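Local coordinates for protein sialyltransferase 0160 (Photobacterium damselae, PDB 4R84) that probably transfers sialic acid from a CMP-activated donor to acceptor sugars, as a GT-B-type glycosyltransferase, at residues Tyr351-Thr364 with Met441-Tyr454. Numbering follows the deposited sequence.
Sequences YSQSPLPNFIFTGT and MLPDTVAGIASSLY. With CA (calcium ion), chain F; CSF (cytidine-5'-monophosphate-3-fluoro-N-acetyl-neuraminic acid), chain E.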
loop_
_atom_site.group_PDB
_atom_site.type_symbol
_atom_site.label_atom_id
_atom_site.label_comp_id
_atom_site.label_asym_id
_atom_site.label_seq_id
_atom_site.Cartn_x
_atom_site.Cartn_y
_atom_site.Cartn_z
ATOM N N TYR A 351 21.132 -14.354 9.453
ATOM C CA TYR A 351 21.132 -15.208 8.262
ATOM C C TYR A 351 22.565 -15.682 7.989
ATOM O O TYR A 351 22.782 -16.798 7.520
ATOM C CB TYR A 351 20.569 -14.455 7.041
ATOM C CG TYR A 351 19.050 -14.418 6.875
ATOM C CD1 TYR A 351 18.213 -15.266 7.582
ATOM C CD2 TYR A 351 18.460 -13.498 6.006
ATOM C CE1 TYR A 351 16.825 -15.214 7.414
ATOM C CE2 TYR A 351 17.081 -13.433 5.840
ATOM C CZ TYR A 351 16.271 -14.289 6.545
ATOM O OH TYR A 351 14.913 -14.221 6.361
ATOM N N SER A 352 23.548 -14.826 8.265
ATOM C CA SER A 352 24.945 -15.167 7.979
ATOM C C SER A 352 25.723 -15.773 9.150
ATOM O O SER A 352 26.887 -16.139 8.982
ATOM C CB SER A 352 25.692 -13.930 7.474
ATOM O OG SER A 352 25.269 -13.589 6.166
ATOM N N GLN A 353 25.095 -15.907 10.318
ATOM C CA GLN A 353 25.750 -16.526 11.484
ATOM C C GLN A 353 26.319 -17.915 11.168
ATOM O O GLN A 353 27.421 -18.261 11.595
ATOM C CB GLN A 353 24.776 -16.649 12.657
ATOM C CG GLN A 353 24.622 -15.389 13.488
ATOM C CD GLN A 353 23.703 -15.602 14.674
ATOM O OE1 GLN A 353 23.405 -16.739 15.042
ATOM N NE2 GLN A 353 23.228 -14.509 15.262
ATOM N N SER A 354 25.531 -18.711 10.452
ATOM C CA SER A 354 25.920 -20.050 10.002
ATOM C C SER A 354 25.874 -20.095 8.471
ATOM O O SER A 354 25.031 -19.458 7.859
ATOM C CB SER A 354 24.997 -21.107 10.609
ATOM O OG SER A 354 25.075 -22.345 9.913
ATOM N N PRO A 355 26.783 -20.851 7.838
ATOM C CA PRO A 355 26.799 -20.820 6.370
ATOM C C PRO A 355 25.654 -21.617 5.722
ATOM O O PRO A 355 25.490 -21.552 4.504
ATOM C CB PRO A 355 28.158 -21.434 6.031
ATOM C CG PRO A 355 28.415 -22.368 7.168
ATOM C CD PRO A 355 27.870 -21.675 8.388
ATOM N N LEU A 356 24.862 -22.331 6.514
ATOM C CA LEU A 356 23.705 -23.038 5.967
ATOM C C LEU A 356 22.650 -22.091 5.402
ATOM O O LEU A 356 22.516 -20.969 5.865
ATOM C CB LEU A 356 23.042 -23.924 7.022
ATOM C CG LEU A 356 23.803 -25.178 7.453
ATOM C CD1 LEU A 356 22.947 -25.978 8.441
ATOM C CD2 LEU A 356 24.148 -26.000 6.228
ATOM N N PRO A 357 21.894 -22.556 4.393
ATOM C CA PRO A 357 20.743 -21.786 3.922
ATOM C C PRO A 357 19.716 -21.670 5.031
ATOM O O PRO A 357 19.731 -22.442 5.997
ATOM C CB PRO A 357 20.207 -22.610 2.750
ATOM C CG PRO A 357 20.711 -24.013 3.010
ATOM C CD PRO A 357 22.044 -23.838 3.671
ATOM N N ASN A 358 18.824 -20.701 4.889
ATOM C CA ASN A 358 17.942 -20.311 5.978
ATOM C C ASN A 358 16.478 -20.703 5.771
ATOM O O ASN A 358 15.913 -20.518 4.695
ATOM C CB ASN A 358 18.096 -18.796 6.181
ATOM C CG ASN A 358 19.560 -18.407 6.382
ATOM O OD1 ASN A 358 20.216 -18.935 7.279
ATOM N ND2 ASN A 358 20.091 -17.542 5.512
ATOM N N PHE A 359 15.888 -21.263 6.827
ATOM C CA PHE A 359 14.509 -21.730 6.831
ATOM C C PHE A 359 13.722 -20.993 7.879
ATOM O O PHE A 359 14.126 -20.969 9.033
ATOM C CB PHE A 359 14.469 -23.253 7.096
ATOM C CG PHE A 359 13.157 -23.781 7.660
ATOM C CD1 PHE A 359 11.951 -23.618 6.984
ATOM C CD2 PHE A 359 13.150 -24.503 8.851
ATOM C CE1 PHE A 359 10.755 -24.139 7.497
ATOM C CE2 PHE A 359 11.956 -25.033 9.376
ATOM C CZ PHE A 359 10.756 -24.844 8.700
ATOM N N ILE A 360 12.617 -20.369 7.476
ATOM C CA ILE A 360 11.692 -19.807 8.443
ATOM C C ILE A 360 10.462 -20.675 8.587
ATOM O O ILE A 360 9.754 -20.933 7.610
ATOM C CB ILE A 360 11.221 -18.392 8.051
ATOM C CG1 ILE A 360 12.382 -17.417 8.071
ATOM C CG2 ILE A 360 10.131 -17.940 9.011
ATOM C CD1 ILE A 360 11.968 -16.009 7.614
ATOM N N PHE A 361 10.193 -21.101 9.817
ATOM C CA PHE A 361 8.930 -21.742 10.136
ATOM C C PHE A 361 7.913 -20.679 10.543
ATOM O O PHE A 361 8.176 -19.890 11.450
ATOM C CB PHE A 361 9.093 -22.764 11.268
ATOM C CG PHE A 361 7.791 -23.362 11.732
ATOM C CD1 PHE A 361 7.222 -24.412 11.041
ATOM C CD2 PHE A 361 7.138 -22.874 12.857
ATOM C CE1 PHE A 361 6.020 -24.971 11.462
ATOM C CE2 PHE A 361 5.929 -23.427 13.278
ATOM C CZ PHE A 361 5.376 -24.475 12.574
ATOM N N THR A 362 6.743 -20.698 9.909
ATOM C CA THR A 362 5.706 -19.733 10.270
ATOM C C THR A 362 4.713 -20.354 11.250
ATOM O O THR A 362 3.972 -21.284 10.904
ATOM C CB THR A 362 4.949 -19.233 9.031
ATOM O OG1 THR A 362 4.333 -20.335 8.371
ATOM C CG2 THR A 362 5.906 -18.560 8.050
ATOM N N GLY A 363 4.682 -19.838 12.473
ATOM C CA GLY A 363 3.794 -20.387 13.489
ATOM C C GLY A 363 2.357 -19.901 13.375
ATOM O O GLY A 363 2.056 -18.996 12.604
ATOM N N THR A 364 1.456 -20.519 14.134
ATOM C CA THR A 364 0.091 -20.009 14.240
ATOM C C THR A 364 -0.337 -19.980 15.697
ATOM O O THR A 364 0.465 -20.238 16.591
ATOM C CB THR A 364 -0.903 -20.853 13.431
ATOM O OG1 THR A 364 -2.157 -20.157 13.342
ATOM C CG2 THR A 364 -1.093 -22.223 14.090
ATOM N N MET A 441 13.889 -9.555 2.281
ATOM C CA MET A 441 14.532 -10.310 3.357
ATOM C C MET A 441 13.922 -11.702 3.533
ATOM O O MET A 441 14.004 -12.302 4.609
ATOM C CB MET A 441 14.455 -9.543 4.677
ATOM C CG MET A 441 15.442 -8.363 4.771
ATOM S SD MET A 441 17.160 -8.943 4.681
ATOM C CE MET A 441 17.275 -9.805 6.247
ATOM N N LEU A 442 13.314 -12.225 2.478
ATOM C CA LEU A 442 12.846 -13.606 2.537
ATOM C C LEU A 442 14.034 -14.548 2.642
ATOM O O LEU A 442 15.106 -14.272 2.092
ATOM C CB LEU A 442 11.996 -13.954 1.319
ATOM C CG LEU A 442 10.606 -13.316 1.339
ATOM C CD1 LEU A 442 9.931 -13.541 0.016
ATOM C CD2 LEU A 442 9.752 -13.874 2.478
ATOM N N PRO A 443 13.844 -15.674 3.338
ATOM C CA PRO A 443 14.926 -16.648 3.490
ATOM C C PRO A 443 15.017 -17.555 2.279
ATOM O O PRO A 443 14.393 -17.276 1.256
ATOM C CB PRO A 443 14.497 -17.433 4.722
ATOM C CG PRO A 443 13.002 -17.510 4.558
ATOM C CD PRO A 443 12.629 -16.104 4.059
ATOM N N ASP A 444 15.792 -18.629 2.396
ATOM C CA ASP A 444 15.897 -19.589 1.312
ATOM C C ASP A 444 14.643 -20.443 1.192
ATOM O O ASP A 444 14.228 -20.799 0.090
ATOM C CB ASP A 444 17.135 -20.456 1.504
ATOM C CG ASP A 444 18.405 -19.650 1.425
ATOM O OD1 ASP A 444 18.791 -19.307 0.295
ATOM O OD2 ASP A 444 19.010 -19.345 2.477
ATOM N N THR A 445 14.014 -20.751 2.323
ATOM C CA THR A 445 12.794 -21.532 2.268
ATOM C C THR A 445 11.892 -21.173 3.440
ATOM O O THR A 445 12.366 -20.814 4.522
ATOM C CB THR A 445 13.088 -23.063 2.254
ATOM O OG1 THR A 445 11.974 -23.766 1.698
ATOM C CG2 THR A 445 13.381 -23.613 3.664
ATOM N N VAL A 446 10.590 -21.258 3.190
ATOM C CA VAL A 446 9.563 -20.938 4.174
ATOM C C VAL A 446 8.567 -22.068 4.251
ATOM O O VAL A 446 8.076 -22.525 3.230
ATOM C CB VAL A 446 8.808 -19.649 3.810
ATOM C CG1 VAL A 446 7.803 -19.286 4.924
ATOM C CG2 VAL A 446 9.783 -18.515 3.568
ATOM N N ALA A 447 8.234 -22.501 5.461
ATOM C CA ALA A 447 7.221 -23.533 5.605
ATOM C C ALA A 447 6.526 -23.383 6.935
ATOM O O ALA A 447 7.038 -22.728 7.839
ATOM C CB ALA A 447 7.842 -24.933 5.495
ATOM N N GLY A 448 5.364 -24.008 7.062
ATOM C CA GLY A 448 4.647 -23.946 8.316
ATOM C C GLY A 448 3.153 -23.872 8.146
ATOM O O GLY A 448 2.602 -24.351 7.166
ATOM N N ILE A 449 2.486 -23.249 9.106
ATOM C CA ILE A 449 1.039 -23.265 9.115
ATOM C C ILE A 449 0.496 -22.258 8.115
ATOM O O ILE A 449 1.017 -21.148 8.023
ATOM C CB ILE A 449 0.493 -22.953 10.528
ATOM C CG1 ILE A 449 1.218 -23.788 11.593
ATOM C CG2 ILE A 449 -1.018 -23.138 10.572
ATOM C CD1 ILE A 449 1.173 -25.317 11.385
ATOM N N ALA A 450 -0.538 -22.653 7.373
ATOM C CA ALA A 450 -1.174 -21.786 6.380
ATOM C C ALA A 450 -1.498 -20.420 6.935
ATOM O O ALA A 450 -1.877 -20.282 8.092
ATOM C CB ALA A 450 -2.430 -22.419 5.842
ATOM N N SER A 451 -1.315 -19.422 6.085
ATOM C CA SER A 451 -1.605 -18.036 6.409
ATOM C C SER A 451 -1.603 -17.259 5.101
ATOM O O SER A 451 -1.015 -17.699 4.108
ATOM C CB SER A 451 -0.579 -17.461 7.376
ATOM O OG SER A 451 -0.661 -16.044 7.396
ATOM N N SER A 452 -2.276 -16.108 5.115
ATOM C CA SER A 452 -2.311 -15.197 3.984
ATOM C C SER A 452 -0.899 -14.797 3.546
ATOM O O SER A 452 -0.674 -14.421 2.397
ATOM C CB SER A 452 -3.154 -13.959 4.351
ATOM O OG SER A 452 -3.222 -13.074 3.266
ATOM N N LEU A 453 0.051 -14.863 4.473
ATOM C CA LEU A 453 1.412 -14.449 4.187
ATOM C C LEU A 453 2.032 -15.253 3.032
ATOM O O LEU A 453 2.967 -14.781 2.389
ATOM C CB LEU A 453 2.283 -14.561 5.449
ATOM C CG LEU A 453 2.614 -15.955 6.005
ATOM C CD1 LEU A 453 3.868 -16.549 5.350
ATOM C CD2 LEU A 453 2.778 -15.857 7.538
ATOM N N TYR A 454 1.523 -16.461 2.771
ATOM C CA TYR A 454 2.100 -17.297 1.711
ATOM C C TYR A 454 1.761 -16.789 0.310
ATOM O O TYR A 454 2.354 -17.236 -0.671
ATOM C CB TYR A 454 1.655 -18.766 1.872
ATOM C CG TYR A 454 2.490 -19.463 2.910
ATOM C CD1 TYR A 454 3.732 -19.992 2.586
ATOM C CD2 TYR A 454 2.075 -19.511 4.232
ATOM C CE1 TYR A 454 4.526 -20.587 3.549
ATOM C CE2 TYR A 454 2.851 -20.097 5.193
ATOM C CZ TYR A 454 4.072 -20.631 4.853
ATOM O OH TYR A 454 4.827 -21.208 5.840
HETATM CA CA CA F . 22.630 -19.264 7.484
HETATM C C5A CSF E . -7.969 -16.675 9.447
HETATM C C4A CSF E . -7.879 -15.154 9.430
HETATM C C2A CSF E . -5.769 -15.325 10.817
HETATM O O6A CSF E . -5.927 -16.753 10.726
HETATM C C6A CSF E . -6.553 -17.230 9.541
HETATM C C3A CSF E . -7.137 -14.636 10.667
HETATM O O4A CSF E . -9.207 -14.615 9.383
HETATM N N5A CSF E . -8.593 -17.137 8.227
HETATM C C7A CSF E . -6.602 -18.743 9.634
HETATM C C8A CSF E . -5.196 -19.309 9.714
HETATM C C9A CSF E . -5.229 -20.827 9.597
HETATM O O9A CSF E . -3.880 -21.292 9.639
HETATM O O8A CSF E . -4.448 -18.786 8.617
HETATM O O7A CSF E . -7.309 -19.121 10.817
HETATM C C1A CSF E . -5.177 -14.988 12.170
HETATM O OBA CSF E . -4.861 -13.805 12.406
HETATM O OAA CSF E . -5.029 -15.892 13.026
HETATM O O1A CSF E . -4.914 -14.783 9.808
HETATM O O2A CSF E . -3.483 -15.165 7.806
HETATM N N1 CSF E . 1.400 -13.467 10.714
HETATM C C2 CSF E . 2.790 -13.379 10.883
HETATM N N3 CSF E . 3.501 -14.485 11.198
HETATM C C4 CSF E . 2.862 -15.667 11.337
HETATM C C5 CSF E . 1.479 -15.763 11.183
HETATM C C6 CSF E . 0.748 -14.621 10.872
HETATM C "C3'" CSF E . -0.593 -12.330 8.445
HETATM C "C2'" CSF E . 0.738 -11.846 8.958
HETATM C "C1'" CSF E . 0.669 -12.223 10.420
HETATM O "O4'" CSF E . -0.713 -12.373 10.756
HETATM C "C4'" CSF E . -1.500 -12.030 9.616
HETATM P PA CSF E . -3.471 -15.320 9.306
HETATM O "O5'" CSF E . -2.427 -14.220 9.773
HETATM C "C5'" CSF E . -2.771 -12.851 9.617
HETATM O "O3'" CSF E . -0.961 -11.671 7.240
HETATM O "O2'" CSF E . 0.803 -10.415 8.902
HETATM N N4 CSF E . 3.572 -16.778 11.653
HETATM O O2 CSF E . 3.357 -12.263 10.741
HETATM O O3A CSF E . -3.071 -16.621 9.947
HETATM C C10 CSF E . -9.635 -17.973 8.211
HETATM O O10 CSF E . -10.201 -18.342 9.230
HETATM C C11 CSF E . -10.055 -18.451 6.849
HETATM F F3A CSF E . -7.872 -14.884 11.803
HETATM O O HOH W 1 22.409 -18.485 9.958
HETATM O O HOH W 2 18.259 -16.323 3.435
HETATM O O HOH W 3 23.106 -18.444 5.357
HETATM O O HOH W 4 0.837 -19.184 10.041
#
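With chi1 at 60°, Thr-362 sets OG1 between its backbone N and carbonyl carbon, where it meets Tyr-454 OH at the edge of the tyrosine ring, 2.7 Å away. Either hydroxyl may donate. The same rotation lays Thr-362 CG2 across Val-446 CG1. At the other end, chi1 of -84° puts Tyr-351 CG anti to its carbonyl carbon, and the ring reaches out so that OH donates to Met-441 O (2.8 Å). Met-441, bent at chi2 and chi3, brings CE back to Tyr-351 CE2. The backbone N of Asn-358 donates to Asp-444 OD2 from the anti side of the carboxylate (2.8 Å, 168°). Strand 358-362 lies between 401-405 and 445-447, all parallel, in one Rossmann-like domain of the GT-B fold. Phe-359 lies on one face of the sheet, its CE1 3.6 Å from Ala-447 CB; Ile-360 CD1 packs on Pro-443 CG on the other. Calcium sits at the start of strand 358-362, bound by Asn-358 OD1, the carbonyl oxygens of Tyr-351, Ser-354 and Leu-356, Asp-401 and two waters. Beyond the strands lies the donor pocket. Gly-363 O accepts from the cytosine N4 (2.8 Å). Ser-451 OG donates to phosphate O2A, as does Ser-452 N.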